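Long-range contact in Abbfa_003403 (Acinetobacter baumannii, PDB 4ZXH), which is a four-domain nonribosomal peptide synthetase that probably activates an amino acid, condenses it with an acyl or peptidyl donor and releases the product through its thioesterase: residues A[172-184]-A[287-299]. Residues are numbered along the deposited sequence; the frame is centred on the assembly and turned at random.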
loop_
_atom_site.group_PDB
_atom_site.type_symbol
_atom_site.label_atom_id
_atom_site.label_comp_id
_atom_site.label_asym_id
_atom_site.label_seq_id
_atom_site.Cartn_x
_atom_site.Cartn_y
_atom_site.Cartn_z
ATOM N N SER A 172 43.343 -23.563 13.235
ATOM C CA SER A 172 41.900 -23.347 13.205
ATOM C C SER A 172 41.217 -24.289 14.187
ATOM O O SER A 172 41.597 -25.456 14.298
ATOM C CB SER A 172 41.361 -23.576 11.787
ATOM O OG SER A 172 39.976 -23.901 11.781
ATOM N N ASP A 173 40.216 -23.799 14.907
ATOM C CA ASP A 173 39.410 -24.691 15.744
ATOM C C ASP A 173 38.598 -25.659 14.883
ATOM O O ASP A 173 38.177 -25.315 13.772
ATOM C CB ASP A 173 38.462 -23.894 16.639
ATOM C CG ASP A 173 39.185 -23.135 17.721
ATOM O OD1 ASP A 173 40.239 -23.621 18.187
ATOM O OD2 ASP A 173 38.698 -22.045 18.094
ATOM N N ALA A 174 38.369 -26.864 15.390
ATOM C CA ALA A 174 37.523 -27.814 14.672
ATOM C C ALA A 174 36.096 -27.268 14.480
ATOM O O ALA A 174 35.539 -26.589 15.346
ATOM C CB ALA A 174 37.489 -29.146 15.393
ATOM N N VAL A 175 35.516 -27.574 13.330
ATOM C CA VAL A 175 34.208 -27.068 12.977
ATOM C C VAL A 175 33.180 -28.196 13.025
ATOM O O VAL A 175 33.389 -29.264 12.455
ATOM C CB VAL A 175 34.215 -26.441 11.560
ATOM C CG1 VAL A 175 32.875 -25.780 11.258
ATOM C CG2 VAL A 175 35.346 -25.429 11.417
ATOM N N ASN A 176 32.066 -27.975 13.706
ATOM C CA ASN A 176 30.995 -28.965 13.682
ATOM C C ASN A 176 29.954 -28.631 12.614
ATOM O O ASN A 176 29.323 -27.567 12.651
ATOM C CB ASN A 176 30.340 -29.077 15.056
ATOM C CG ASN A 176 29.396 -30.263 15.156
ATOM O OD1 ASN A 176 28.683 -30.594 14.203
ATOM N ND2 ASN A 176 29.404 -30.923 16.307
ATOM N N GLY A 177 29.782 -29.540 11.657
ATOM C CA GLY A 177 28.877 -29.312 10.539
ATOM C C GLY A 177 27.674 -30.242 10.593
ATOM O O GLY A 177 26.996 -30.405 9.581
ATOM N N ILE A 178 27.420 -30.854 11.761
ATOM C CA ILE A 178 26.282 -31.757 11.946
ATOM C C ILE A 178 25.368 -31.384 13.145
ATOM O O ILE A 178 24.246 -31.890 13.277
ATOM C CB ILE A 178 26.766 -33.224 12.120
ATOM C CG1 ILE A 178 25.606 -34.219 11.970
ATOM C CG2 ILE A 178 27.435 -33.403 13.448
ATOM C CD1 ILE A 178 24.841 -34.101 10.642
ATOM N N GLU A 179 25.834 -30.488 14.012
ATOM C CA GLU A 179 25.064 -30.129 15.201
ATOM C C GLU A 179 23.752 -29.377 14.883
ATOM O O GLU A 179 22.774 -29.524 15.605
ATOM C CB GLU A 179 25.926 -29.291 16.148
ATOM C CG GLU A 179 25.197 -28.839 17.421
ATOM C CD GLU A 179 25.005 -29.959 18.445
ATOM O OE1 GLU A 179 25.698 -31.008 18.346
ATOM O OE2 GLU A 179 24.152 -29.779 19.353
ATOM N N PHE A 180 23.730 -28.582 13.813
ATOM C CA PHE A 180 22.540 -27.787 13.455
ATOM C C PHE A 180 21.259 -28.618 13.425
ATOM O O PHE A 180 20.175 -28.146 13.743
ATOM C CB PHE A 180 22.727 -27.109 12.083
ATOM C CG PHE A 180 22.764 -28.078 10.923
ATOM C CD1 PHE A 180 23.899 -28.865 10.682
ATOM C CD2 PHE A 180 21.664 -28.217 10.078
ATOM C CE1 PHE A 180 23.935 -29.761 9.610
ATOM C CE2 PHE A 180 21.692 -29.110 9.008
ATOM C CZ PHE A 180 22.830 -29.884 8.772
ATOM N N VAL A 181 21.405 -29.862 13.023
ATOM C CA VAL A 181 20.298 -30.784 12.948
ATOM C C VAL A 181 19.765 -31.155 14.330
ATOM O O VAL A 181 18.553 -31.142 14.544
ATOM C CB VAL A 181 20.727 -32.039 12.166
ATOM C CG1 VAL A 181 20.067 -33.288 12.717
ATOM C CG2 VAL A 181 20.404 -31.841 10.682
ATOM N N GLN A 182 20.654 -31.478 15.265
ATOM C CA GLN A 182 20.215 -31.808 16.613
ATOM C C GLN A 182 19.488 -30.606 17.213
ATOM O O GLN A 182 18.406 -30.743 17.776
ATOM C CB GLN A 182 21.391 -32.228 17.495
ATOM C CG GLN A 182 20.953 -32.902 18.791
ATOM C CD GLN A 182 22.116 -33.468 19.595
ATOM O OE1 GLN A 182 23.276 -33.391 19.179
ATOM N NE2 GLN A 182 21.805 -34.055 20.751
ATOM N N TYR A 183 20.079 -29.426 17.055
ATOM C CA TYR A 183 19.472 -28.182 17.507
ATOM C C TYR A 183 18.044 -28.018 16.985
ATOM O O TYR A 183 17.111 -27.800 17.762
ATOM C CB TYR A 183 20.323 -26.996 17.069
ATOM C CG TYR A 183 19.821 -25.648 17.544
ATOM C CD1 TYR A 183 20.149 -25.173 18.812
ATOM C CD2 TYR A 183 19.035 -24.837 16.723
ATOM C CE1 TYR A 183 19.699 -23.938 19.261
ATOM C CE2 TYR A 183 18.582 -23.593 17.161
ATOM C CZ TYR A 183 18.922 -23.152 18.442
ATOM O OH TYR A 183 18.493 -21.923 18.906
ATOM N N ALA A 184 17.874 -28.128 15.669
ATOM C CA ALA A 184 16.560 -27.971 15.056
ATOM C C ALA A 184 15.579 -29.039 15.544
ATOM O O ALA A 184 14.430 -28.736 15.868
ATOM C CB ALA A 184 16.670 -28.009 13.544
ATOM N N GLU A 287 24.630 -21.256 24.408
ATOM C CA GLU A 287 25.290 -22.508 24.800
ATOM C C GLU A 287 26.684 -22.621 24.155
ATOM O O GLU A 287 26.820 -22.489 22.937
ATOM C CB GLU A 287 24.430 -23.721 24.422
ATOM N N ARG A 288 27.711 -22.859 24.978
ATOM C CA ARG A 288 29.095 -22.971 24.504
ATOM C C ARG A 288 29.225 -24.098 23.468
ATOM O O ARG A 288 30.073 -24.049 22.570
ATOM C CB ARG A 288 30.054 -23.206 25.678
ATOM N N SER A 289 28.359 -25.098 23.597
ATOM C CA SER A 289 28.256 -26.181 22.631
ATOM C C SER A 289 28.077 -25.721 21.172
ATOM O O SER A 289 28.406 -26.458 20.242
ATOM C CB SER A 289 27.088 -27.087 23.026
ATOM O OG SER A 289 26.669 -27.892 21.936
ATOM N N LEU A 290 27.559 -24.511 20.980
ATOM C CA LEU A 290 27.221 -24.013 19.646
ATOM C C LEU A 290 28.241 -23.078 19.016
ATOM O O LEU A 290 28.010 -22.564 17.915
ATOM C CB LEU A 290 25.886 -23.278 19.684
ATOM C CG LEU A 290 24.668 -24.117 20.021
ATOM C CD1 LEU A 290 23.470 -23.207 20.205
ATOM C CD2 LEU A 290 24.436 -25.129 18.915
ATOM N N ARG A 291 29.353 -22.846 19.708
ATOM C CA ARG A 291 30.362 -21.889 19.245
ATOM C C ARG A 291 31.082 -22.309 17.955
ATOM O O ARG A 291 31.455 -21.471 17.135
ATOM C CB ARG A 291 31.389 -21.661 20.348
ATOM C CG ARG A 291 30.798 -21.070 21.588
ATOM C CD ARG A 291 30.135 -19.763 21.260
ATOM N NE ARG A 291 29.536 -19.168 22.445
ATOM C CZ ARG A 291 30.208 -18.429 23.320
ATOM N NH1 ARG A 291 31.505 -18.196 23.133
ATOM N NH2 ARG A 291 29.582 -17.928 24.379
ATOM N N ASN A 292 31.282 -23.611 17.784
ATOM C CA ASN A 292 31.996 -24.126 16.627
ATOM C C ASN A 292 31.050 -24.679 15.556
ATOM O O ASN A 292 31.496 -25.238 14.551
ATOM C CB ASN A 292 32.977 -25.212 17.064
ATOM C CG ASN A 292 32.273 -26.440 17.639
ATOM O OD1 ASN A 292 31.183 -26.340 18.220
ATOM N ND2 ASN A 292 32.891 -27.611 17.470
ATOM N N ALA A 293 29.747 -24.517 15.760
ATOM C CA ALA A 293 28.768 -25.149 14.877
ATOM C C ALA A 293 28.417 -24.306 13.659
ATOM O O ALA A 293 28.147 -23.108 13.758
ATOM C CB ALA A 293 27.494 -25.477 15.651
ATOM N N LEU A 294 28.407 -24.942 12.498
ATOM C CA LEU A 294 27.856 -24.286 11.329
ATOM C C LEU A 294 26.326 -24.293 11.413
ATOM O O LEU A 294 25.732 -25.255 11.884
ATOM C CB LEU A 294 28.311 -24.987 10.066
ATOM C CG LEU A 294 29.795 -25.040 9.802
ATOM C CD1 LEU A 294 30.015 -25.963 8.642
ATOM C CD2 LEU A 294 30.283 -23.662 9.482
ATOM N N GLY A 295 25.694 -23.217 10.970
ATOM C CA GLY A 295 24.248 -23.167 10.929
ATOM C C GLY A 295 23.697 -21.758 10.959
ATOM O O GLY A 295 24.450 -20.788 10.996
ATOM N N GLN A 296 22.373 -21.648 10.941
ATOM C CA GLN A 296 21.711 -20.354 10.979
ATOM C C GLN A 296 21.050 -20.166 12.349
ATOM O O GLN A 296 19.988 -20.727 12.637
ATOM C CB GLN A 296 20.729 -20.249 9.800
ATOM C CG GLN A 296 19.591 -19.224 9.821
ATOM C CD GLN A 296 19.884 -17.937 10.552
ATOM O OE1 GLN A 296 21.024 -17.485 10.638
ATOM N NE2 GLN A 296 18.826 -17.308 11.049
ATOM N N PHE A 297 21.729 -19.389 13.195
ATOM C CA PHE A 297 21.406 -19.275 14.617
ATOM C C PHE A 297 20.999 -17.849 14.974
ATOM O O PHE A 297 20.582 -17.568 16.095
ATOM C CB PHE A 297 22.599 -19.694 15.481
ATOM C CG PHE A 297 22.964 -21.143 15.357
ATOM C CD1 PHE A 297 22.250 -22.114 16.050
ATOM C CD2 PHE A 297 24.027 -21.538 14.562
ATOM C CE1 PHE A 297 22.585 -23.461 15.945
ATOM C CE2 PHE A 297 24.369 -22.882 14.447
ATOM C CZ PHE A 297 23.649 -23.845 15.139
ATOM N N VAL A 298 21.130 -16.953 14.004
ATOM C CA VAL A 298 20.838 -15.544 14.189
ATOM C C VAL A 298 19.340 -15.286 14.346
ATOM O O VAL A 298 18.556 -15.725 13.522
ATOM C CB VAL A 298 21.368 -14.747 12.991
ATOM C CG1 VAL A 298 20.672 -13.419 12.853
ATOM C CG2 VAL A 298 22.856 -14.570 13.117
ATOM N N ASN A 299 18.949 -14.575 15.401
ATOM C CA ASN A 299 17.545 -14.227 15.624
ATOM C C ASN A 299 17.296 -12.711 15.675
ATOM O O ASN A 299 17.997 -11.969 16.357
ATOM C CB ASN A 299 17.032 -14.872 16.916
ATOM C CG ASN A 299 15.512 -14.777 17.061
ATOM O OD1 ASN A 299 14.755 -14.910 16.081
ATOM N ND2 ASN A 299 15.058 -14.551 18.292
#
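A single β-bridge, formed by N176 and A293 where two loops of the condensation domain meet, joins the segments 172-184 and 287-299. Both hydrogen bonds of the bridge belong to N176: its N donates to N292 O (2.9 Å) from well above that carbonyl's plane, while its O receives L294 N at 2.8 Å, almost in line with the C=O bond. The same N176 O also takes a CA-H...O contact from A293 CA.

The N176 side chain turns back to its own chain. With CG anti to the backbone N (chi1 -170°), OD1 gathers I178 N (2.8 Å) and E179 N in an Asx turn and Asx motif, where the loop passes into the helix. One residue thus uses its backbone across the contact and its side chain within its own segment.

Apolar packing flanks the bridge, and N292 CB rests against A174 O (3.4 Å). V175 CG1 meets the branch point of L294, CG, at 3.5 Å, the two side chains crossing at about a right angle; L294 also touches S154 of helix 152-165. On the helix, Y183 receives the edge of F297 on one ring face, a T-shaped pair with planes at 75° and CE1 of F297 3.9 Å from Y183 CG. L290 CD1 approaches the same tyrosine obliquely, while Y183 OH is hydrogen-bonded to E22.

The chemistry divides the work: directional backbone bonds align the loop leading into helix 179-187 with that between strands 275-279 and 302-306, whereas side-chain packing sets the beginning of the helix, through F180 and Y183, against 287-299.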